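Side-chain contact in segregation and condensation protein B (Chlorobium tepidum TLS, PDB 1T6S), which is involved in chromosome partitioning, probably as a subunit of the condensin-like complex that ScpB proteins form with SMC and ScpA: residues R50-T55 with Y68-E73. Numbering follows the deposited sequence.
Sequences RDYEAT and YRFLTE
Tyr52 and Phe70 bring two aromatic rings together between helix 38-55 and strand 67-72. The rings are oblique, with planes at 45° and centroids 5.6 Å apart. The CB of Tyr52 leaves the helix toward the strand. CG lies anti to the carbonyl carbon and beside the backbone N (chi1 -63°), a torsion that carries the ring from helix 38-55 toward Phe70. CB and CG stop short of the strand. Farther out, CE1 of Tyr52 lies 3.5 Å from Phe70 CE2, the closest carbon-carbon approach. CZ then sits against both Phe70 CE2 and Phe70 CZ. At the tip, Tyr52 OH comes in at the edge of the Phe70 ring, near its plane, and stands 3.3 Å from Phe70 CZ. The two side chains cross at about a right angle. The atoms in touch are CE1, CZ and OH of Tyr52 and CE2 and CZ of Phe70. The buried surface is small, 86 Å² in all. Phe59, on the partner strand 59-64, meets both rings and lies edge-to-face with Tyr52. Phe70 also touches Ile16 of helix 2-18. The contact thus ties helix 38-55 to the two-stranded antiparallel hairpin that follows it, consistent with the wing of a winged helix-turn-helix domain. The Tyr52 hydroxyl is hydrogen-bonded to Glu13 OE1 of helix 2-18. With an alanine here, ring and hydroxyl both go, and Glu13 would probably lose this partner and a gap open beside Phe70. No hydrogen bond links the two segments. Their contact is van der Waals, carbon on carbon with the hydroxyl oxygen at the Phe70 ring edge, while the hydrogen bond of that oxygen goes to Glu13, in a third element of the fold.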
# COMPACT_ATOMS: atom_id res chain seq x y z
N ARG A 50 -20.75 17.92 -26.71
CA ARG A 50 -22.06 18.22 -27.27
C ARG A 50 -22.58 17.00 -28.04
O ARG A 50 -23.77 16.67 -27.95
CB ARG A 50 -22.01 19.47 -28.17
CG ARG A 50 -22.48 20.73 -27.45
CD ARG A 50 -22.65 21.92 -28.41
NE ARG A 50 -21.37 22.50 -28.83
CZ ARG A 50 -20.61 23.27 -28.06
NH1 ARG A 50 -20.98 23.56 -26.82
NH2 ARG A 50 -19.47 23.74 -28.53
N ASP A 51 -21.70 16.32 -28.77
CA ASP A 51 -22.10 15.11 -29.51
C ASP A 51 -22.50 13.97 -28.57
O ASP A 51 -23.39 13.18 -28.89
CB ASP A 51 -20.97 14.61 -30.42
CG ASP A 51 -20.74 15.52 -31.63
OD1 ASP A 51 -21.75 15.93 -32.25
OD2 ASP A 51 -19.56 15.80 -31.96
N TYR A 52 -21.83 13.89 -27.41
CA TYR A 52 -22.13 12.85 -26.41
C TYR A 52 -23.54 13.09 -25.87
O TYR A 52 -24.33 12.17 -25.70
CB TYR A 52 -21.11 12.89 -25.26
CG TYR A 52 -19.69 12.59 -25.69
CD1 TYR A 52 -18.60 13.09 -24.96
CD2 TYR A 52 -19.43 11.89 -26.88
CE1 TYR A 52 -17.28 12.91 -25.41
CE2 TYR A 52 -18.11 11.70 -27.33
CZ TYR A 52 -17.05 12.22 -26.60
OH TYR A 52 -15.77 12.11 -27.08
N GLU A 53 -23.83 14.36 -25.59
CA GLU A 53 -25.15 14.73 -25.10
C GLU A 53 -26.21 14.42 -26.16
O GLU A 53 -27.26 13.87 -25.86
CB GLU A 53 -25.19 16.21 -24.77
CG GLU A 53 -26.59 16.76 -24.65
CD GLU A 53 -27.24 16.40 -23.34
OE1 GLU A 53 -28.47 16.58 -23.22
OE2 GLU A 53 -26.51 15.95 -22.42
N ALA A 54 -25.90 14.76 -27.41
CA ALA A 54 -26.79 14.56 -28.55
C ALA A 54 -27.14 13.10 -28.87
O ALA A 54 -28.30 12.80 -29.16
CB ALA A 54 -26.18 15.21 -29.78
N THR A 55 -26.14 12.22 -28.82
CA THR A 55 -26.33 10.81 -29.13
C THR A 55 -26.70 9.95 -27.91
O THR A 55 -26.94 8.76 -28.04
CB THR A 55 -25.07 10.24 -29.84
OG1 THR A 55 -23.92 10.40 -28.99
CG2 THR A 55 -24.83 10.99 -31.15
N TYR A 68 -7.34 16.45 -19.28
CA TYR A 68 -8.67 16.01 -19.69
C TYR A 68 -8.83 14.50 -19.53
O TYR A 68 -7.91 13.75 -19.81
CB TYR A 68 -8.96 16.37 -21.16
CG TYR A 68 -9.07 17.85 -21.45
CD1 TYR A 68 -7.95 18.61 -21.79
CD2 TYR A 68 -10.31 18.50 -21.39
CE1 TYR A 68 -8.06 19.98 -22.07
CE2 TYR A 68 -10.43 19.86 -21.66
CZ TYR A 68 -9.30 20.60 -21.99
OH TYR A 68 -9.43 21.95 -22.24
N ARG A 69 -10.01 14.07 -19.08
CA ARG A 69 -10.28 12.64 -18.95
C ARG A 69 -11.79 12.40 -19.02
O ARG A 69 -12.58 13.29 -18.73
CB ARG A 69 -9.74 12.06 -17.63
CG ARG A 69 -10.61 12.32 -16.38
CD ARG A 69 -10.80 13.80 -16.07
NE ARG A 69 -9.58 14.56 -15.76
CZ ARG A 69 -8.76 14.35 -14.73
NH1 ARG A 69 -8.99 13.37 -13.86
NH2 ARG A 69 -7.74 15.17 -14.51
N PHE A 70 -12.17 11.19 -19.42
CA PHE A 70 -13.57 10.80 -19.49
C PHE A 70 -14.03 10.41 -18.10
O PHE A 70 -13.24 9.89 -17.31
CB PHE A 70 -13.74 9.58 -20.40
CG PHE A 70 -13.90 9.92 -21.85
CD1 PHE A 70 -12.79 10.03 -22.68
CD2 PHE A 70 -15.17 10.16 -22.39
CE1 PHE A 70 -12.92 10.37 -24.03
CE2 PHE A 70 -15.32 10.49 -23.74
CZ PHE A 70 -14.20 10.60 -24.56
N LEU A 71 -15.29 10.67 -17.81
CA LEU A 71 -15.91 10.29 -16.54
C LEU A 71 -17.35 9.91 -16.87
O LEU A 71 -17.96 10.50 -17.77
CB LEU A 71 -15.90 11.47 -15.56
CG LEU A 71 -15.11 11.35 -14.25
CD1 LEU A 71 -13.72 10.81 -14.49
CD2 LEU A 71 -15.05 12.73 -13.60
N THR A 72 -17.91 8.91 -16.19
CA THR A 72 -19.29 8.52 -16.46
C THR A 72 -20.22 9.51 -15.74
O THR A 72 -19.85 10.11 -14.74
CB THR A 72 -19.65 7.06 -16.00
OG1 THR A 72 -19.16 6.82 -14.68
CG2 THR A 72 -19.02 6.03 -16.96
N GLU A 73 -21.42 9.67 -16.29
CA GLU A 73 -22.42 10.59 -15.76
C GLU A 73 -22.91 10.22 -14.35
O GLU A 73 -23.07 9.04 -14.03
CB GLU A 73 -23.61 10.66 -16.72
CG GLU A 73 -23.28 11.37 -18.02
CD GLU A 73 -23.21 12.88 -17.85
OE1 GLU A 73 -24.28 13.54 -17.95
OE2 GLU A 73 -22.11 13.41 -17.58